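Local coordinates for glucose import ATP-binding protein GlcV (PDB 1OXX) that hydrolyses ATP to energise glucose uptake, serving as the ATP-binding subunit of the archaeal ABC transporter GlcSTUV, at residues 263-277 and 340-352. The protein carries 1 engineered substitution. Residues are numbered along the deposited sequence; the frame is centred on the assembly and turned at random. Where two conformers were deposited one is given.
Sequences FPVSVSSDRAIIGIR and VYVRKDKIKVFEK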
# COMPACT_ATOMS: atom_id res chain seq x y z
N PHE A 263 17.39 -24.99 5.78
CA PHE A 263 17.78 -23.58 5.76
C PHE A 263 18.68 -23.30 6.94
O PHE A 263 18.36 -23.66 8.06
CB PHE A 263 16.53 -22.70 5.86
CG PHE A 263 15.66 -22.77 4.65
CD1 PHE A 263 14.75 -23.79 4.51
CD2 PHE A 263 15.78 -21.83 3.64
CE1 PHE A 263 13.96 -23.87 3.37
CE2 PHE A 263 14.98 -21.90 2.51
CZ PHE A 263 14.07 -22.93 2.38
N PRO A 264 19.83 -22.69 6.67
CA PRO A 264 20.86 -22.46 7.71
C PRO A 264 20.59 -21.29 8.63
O PRO A 264 21.36 -20.32 8.73
CB PRO A 264 22.12 -22.23 6.88
CG PRO A 264 21.65 -21.67 5.64
CD PRO A 264 20.30 -22.27 5.34
N VAL A 265 19.47 -21.39 9.34
CA VAL A 265 19.04 -20.37 10.30
C VAL A 265 18.42 -21.09 11.47
O VAL A 265 18.13 -22.27 11.41
CB VAL A 265 18.03 -19.38 9.68
CG1 VAL A 265 18.70 -18.54 8.59
CG2 VAL A 265 16.80 -20.10 9.14
N SER A 266 18.21 -20.37 12.56
CA SER A 266 17.60 -20.95 13.75
C SER A 266 16.81 -19.90 14.53
O SER A 266 16.95 -18.71 14.32
CB SER A 266 18.70 -21.56 14.63
OG SER A 266 18.16 -22.25 15.75
N VAL A 267 15.93 -20.39 15.39
CA VAL A 267 15.18 -19.59 16.34
C VAL A 267 15.10 -20.46 17.59
O VAL A 267 15.41 -21.65 17.55
CB VAL A 267 13.77 -19.20 15.86
CG1 VAL A 267 13.83 -18.13 14.78
CG2 VAL A 267 13.02 -20.42 15.38
N SER A 268 14.64 -19.86 18.69
CA SER A 268 14.59 -20.52 19.99
C SER A 268 13.47 -21.55 20.17
O SER A 268 13.52 -22.38 21.09
CB SER A 268 14.46 -19.44 21.06
OG SER A 268 15.64 -18.65 21.13
N SER A 269 12.47 -21.50 19.30
CA SER A 269 11.32 -22.39 19.38
C SER A 269 11.54 -23.76 18.72
O SER A 269 12.53 -23.98 18.03
CB SER A 269 10.11 -21.69 18.76
OG SER A 269 10.38 -21.27 17.43
N ASP A 270 10.58 -24.66 18.90
CA ASP A 270 10.66 -26.02 18.38
C ASP A 270 10.56 -26.05 16.87
O ASP A 270 11.24 -26.83 16.19
CB ASP A 270 9.54 -26.86 18.98
CG ASP A 270 9.86 -27.34 20.39
OD1 ASP A 270 11.04 -27.29 20.78
OD2 ASP A 270 8.99 -27.79 21.16
N ARG A 271 9.70 -25.19 16.34
CA ARG A 271 9.50 -25.11 14.90
C ARG A 271 9.64 -23.66 14.48
O ARG A 271 9.61 -22.75 15.31
CB ARG A 271 8.13 -25.65 14.54
CG ARG A 271 7.96 -27.11 14.96
CD ARG A 271 6.64 -27.72 14.52
NE ARG A 271 6.52 -27.80 13.07
CZ ARG A 271 7.09 -28.73 12.33
NH1 ARG A 271 7.87 -29.65 12.90
NH2 ARG A 271 6.90 -28.74 11.02
N ALA A 272 9.79 -23.44 13.18
CA ALA A 272 10.00 -22.10 12.65
C ALA A 272 9.25 -21.89 11.36
O ALA A 272 8.99 -22.82 10.62
CB ALA A 272 11.47 -21.86 12.40
N ILE A 273 8.95 -20.62 11.10
CA ILE A 273 8.39 -20.21 9.83
C ILE A 273 9.52 -19.58 9.04
O ILE A 273 10.22 -18.70 9.54
CB ILE A 273 7.27 -19.21 10.04
CG1 ILE A 273 6.13 -19.86 10.84
CG2 ILE A 273 6.78 -18.69 8.69
CD1 ILE A 273 5.07 -18.88 11.29
N ILE A 274 9.71 -20.06 7.82
CA ILE A 274 10.70 -19.51 6.92
C ILE A 274 9.97 -18.65 5.90
O ILE A 274 8.95 -19.07 5.35
CB ILE A 274 11.44 -20.66 6.19
CG1 ILE A 274 12.32 -21.46 7.15
CG2 ILE A 274 12.27 -20.14 5.02
CD1 ILE A 274 13.54 -20.73 7.57
N GLY A 275 10.51 -17.46 5.64
CA GLY A 275 10.04 -16.59 4.58
C GLY A 275 11.15 -16.42 3.57
O GLY A 275 12.27 -16.03 3.91
N ILE A 276 10.85 -16.74 2.31
CA ILE A 276 11.83 -16.53 1.23
C ILE A 276 11.08 -16.00 0.01
O ILE A 276 10.15 -16.63 -0.52
CB ILE A 276 12.69 -17.82 0.94
CG1 ILE A 276 13.86 -17.51 -0.00
CG2 ILE A 276 11.85 -18.98 0.42
CD1 ILE A 276 15.04 -16.80 0.68
N ARG A 277 11.45 -14.80 -0.41
CA ARG A 277 10.78 -14.19 -1.55
C ARG A 277 11.18 -14.88 -2.85
O ARG A 277 12.28 -15.42 -2.98
CB ARG A 277 11.08 -12.69 -1.58
CG ARG A 277 10.54 -11.94 -0.39
CD ARG A 277 10.47 -10.42 -0.62
NE ARG A 277 10.18 -9.72 0.62
CZ ARG A 277 8.97 -9.61 1.16
NH1 ARG A 277 7.90 -10.10 0.55
NH2 ARG A 277 8.82 -8.96 2.31
N VAL A 340 17.67 -26.58 -5.18
CA VAL A 340 17.09 -25.31 -4.71
C VAL A 340 18.15 -24.46 -4.04
O VAL A 340 18.82 -24.91 -3.10
CB VAL A 340 15.94 -25.56 -3.73
CG1 VAL A 340 15.29 -24.24 -3.32
CG2 VAL A 340 14.91 -26.48 -4.36
N TYR A 341 18.33 -23.26 -4.56
CA TYR A 341 19.29 -22.31 -4.03
C TYR A 341 18.51 -21.10 -3.53
O TYR A 341 17.46 -20.75 -4.07
CB TYR A 341 20.23 -21.79 -5.13
CG TYR A 341 21.28 -22.76 -5.60
CD1 TYR A 341 21.01 -23.70 -6.59
CD2 TYR A 341 22.56 -22.70 -5.07
CE1 TYR A 341 22.00 -24.56 -7.02
CE2 TYR A 341 23.54 -23.57 -5.48
CZ TYR A 341 23.27 -24.49 -6.47
OH TYR A 341 24.27 -25.35 -6.89
N VAL A 342 19.05 -20.45 -2.51
CA VAL A 342 18.47 -19.19 -2.05
C VAL A 342 19.57 -18.17 -1.79
O VAL A 342 20.75 -18.49 -1.75
CB VAL A 342 17.64 -19.36 -0.76
CG1 VAL A 342 16.50 -20.38 -0.94
CG2 VAL A 342 18.53 -19.77 0.42
N ARG A 343 19.16 -16.91 -1.62
CA ARG A 343 20.06 -15.87 -1.14
C ARG A 343 20.11 -15.99 0.38
O ARG A 343 19.12 -15.71 1.07
CB ARG A 343 19.52 -14.50 -1.51
CG ARG A 343 19.38 -14.29 -2.97
CD ARG A 343 20.70 -14.18 -3.68
NE ARG A 343 20.59 -13.58 -5.01
CZ ARG A 343 21.53 -13.65 -5.92
NH1 ARG A 343 22.66 -14.28 -5.65
NH2 ARG A 343 21.35 -13.09 -7.11
N LYS A 344 21.25 -16.39 0.92
CA LYS A 344 21.37 -16.61 2.36
C LYS A 344 20.94 -15.44 3.23
O LYS A 344 20.23 -15.62 4.23
CB LYS A 344 22.80 -16.98 2.70
CG LYS A 344 23.03 -17.26 4.18
CD LYS A 344 24.51 -17.59 4.41
CE LYS A 344 24.84 -17.76 5.89
NZ LYS A 344 24.50 -19.12 6.39
N ASP A 345 21.36 -14.23 2.85
CA ASP A 345 21.06 -13.06 3.65
C ASP A 345 19.62 -12.62 3.53
O ASP A 345 19.19 -11.70 4.25
CB ASP A 345 22.01 -11.90 3.35
CG ASP A 345 21.84 -11.33 1.96
OD1 ASP A 345 21.05 -11.88 1.17
OD2 ASP A 345 22.48 -10.33 1.57
N LYS A 346 18.85 -13.28 2.66
CA LYS A 346 17.45 -12.91 2.48
C LYS A 346 16.50 -13.92 3.11
O LYS A 346 15.28 -13.75 3.02
CB LYS A 346 17.11 -12.72 1.00
CG LYS A 346 17.92 -11.69 0.29
CD LYS A 346 17.53 -10.30 0.73
CE LYS A 346 18.36 -9.25 -0.00
NZ LYS A 346 17.95 -7.89 0.37
N ILE A 347 17.01 -14.94 3.77
CA ILE A 347 16.13 -15.85 4.47
C ILE A 347 15.56 -15.16 5.70
O ILE A 347 16.31 -14.61 6.52
CB ILE A 347 16.89 -17.11 4.94
CG1 ILE A 347 17.54 -17.88 3.78
CG2 ILE A 347 15.98 -17.98 5.79
CD1 ILE A 347 18.60 -18.89 4.22
N LYS A 348 14.25 -15.14 5.81
CA LYS A 348 13.58 -14.59 6.98
C LYS A 348 13.11 -15.76 7.82
O LYS A 348 12.68 -16.79 7.30
CB LYS A 348 12.41 -13.72 6.58
CG LYS A 348 12.85 -12.51 5.77
CD LYS A 348 11.79 -12.13 4.78
CE LYS A 348 12.17 -10.92 3.91
NZ LYS A 348 13.36 -11.06 3.02
N VAL A 349 13.25 -15.63 9.13
CA VAL A 349 12.83 -16.71 10.01
C VAL A 349 12.12 -16.15 11.22
O VAL A 349 12.50 -15.10 11.74
CB VAL A 349 14.04 -17.63 10.39
CG1 VAL A 349 15.03 -16.90 11.27
CG2 VAL A 349 13.56 -18.91 11.07
N PHE A 350 11.05 -16.84 11.60
CA PHE A 350 10.22 -16.46 12.75
C PHE A 350 9.89 -17.67 13.59
O PHE A 350 9.81 -18.79 13.09
CB PHE A 350 8.91 -15.83 12.27
CG PHE A 350 9.10 -14.72 11.27
CD1 PHE A 350 9.07 -14.99 9.91
CD2 PHE A 350 9.35 -13.43 11.69
CE1 PHE A 350 9.26 -14.00 9.00
CE2 PHE A 350 9.54 -12.43 10.78
CZ PHE A 350 9.49 -12.72 9.44
N GLU A 351 9.69 -17.44 14.88
CA GLU A 351 9.29 -18.53 15.76
C GLU A 351 7.87 -18.93 15.40
O GLU A 351 7.05 -18.08 15.10
CB GLU A 351 9.32 -18.10 17.23
CG GLU A 351 10.72 -17.82 17.75
CD GLU A 351 10.73 -17.45 19.22
OE1 GLU A 351 11.68 -16.76 19.65
OE2 GLU A 351 9.79 -17.85 19.94
N LYS A 352 7.59 -20.22 15.41
CA LYS A 352 6.22 -20.66 15.24
C LYS A 352 5.63 -20.77 16.64
O LYS A 352 6.14 -21.54 17.46
CB LYS A 352 6.17 -22.01 14.51
CG LYS A 352 4.81 -22.70 14.60
CD LYS A 352 3.84 -22.20 13.55
CE LYS A 352 2.53 -22.97 13.61
NZ LYS A 352 2.75 -24.45 13.70
O HOH W 1 22.01 -18.39 7.22
O HOH W 2 14.21 -17.04 18.60
O HOH W 3 7.44 -23.90 17.93
O HOH W 4 13.52 -13.34 0.87
O HOH W 5 13.20 -9.23 0.98
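An antiparallel strand pair at the edge of a sheet in the C-terminal domain joins Ile273 and Gly275 of strand 271-276 to Phe350 and Lys348 of the chain's last strand, 348-351, and shows how a loop can cover one face of such a pair with apolar side chains. Ile273 and Phe350 bond reciprocally, Ile273 N to Phe350 O at 2.8 Å and Phe350 N to Ile273 O in the carbonyl plane; Gly275 and Lys348 repeat the pattern, with Gly275 N lying above the plane of the Lys348 carbonyl. Beyond them Arg271 O receives two donors, Lys352 N and Ser269 OG, the distance from Ser269 OG to Arg271 O being 2.7 Å. Ser269 OG also lies 3.3 Å from Glu351 CB.

On the face of Ile274 and Val349, the loop that follows strand 261-263 folds over the pair. With chi1 at 68°, Val349 CG1 sits between N and the carbonyl carbon and CG2 lies anti to N, and both methyls meet Val267 CG1 tip to tip, the closer being CG2 at 3.8 Å. Ile347 extends this layer: its CG2 packs on Val265 CG1, while CD1 reaches the edge of the Phe263 ring, which has Ile274 CG2 over the centre of one face, 4.0 Å above the ring plane. Ile276 CD1 continues it to Val342 CB at 3.9 Å.

Water bridges Ser268 N to Glu351 OE1, and salt bridges from Arg271 and Lys352 converge on Glu248. Strand 245-252 flanks strand 271-276 on its other side, Val256 of strand 255-258 touches Val265, Ala272 and Ile274, and Val342 ends strand 337-342 of the adjoining sheet.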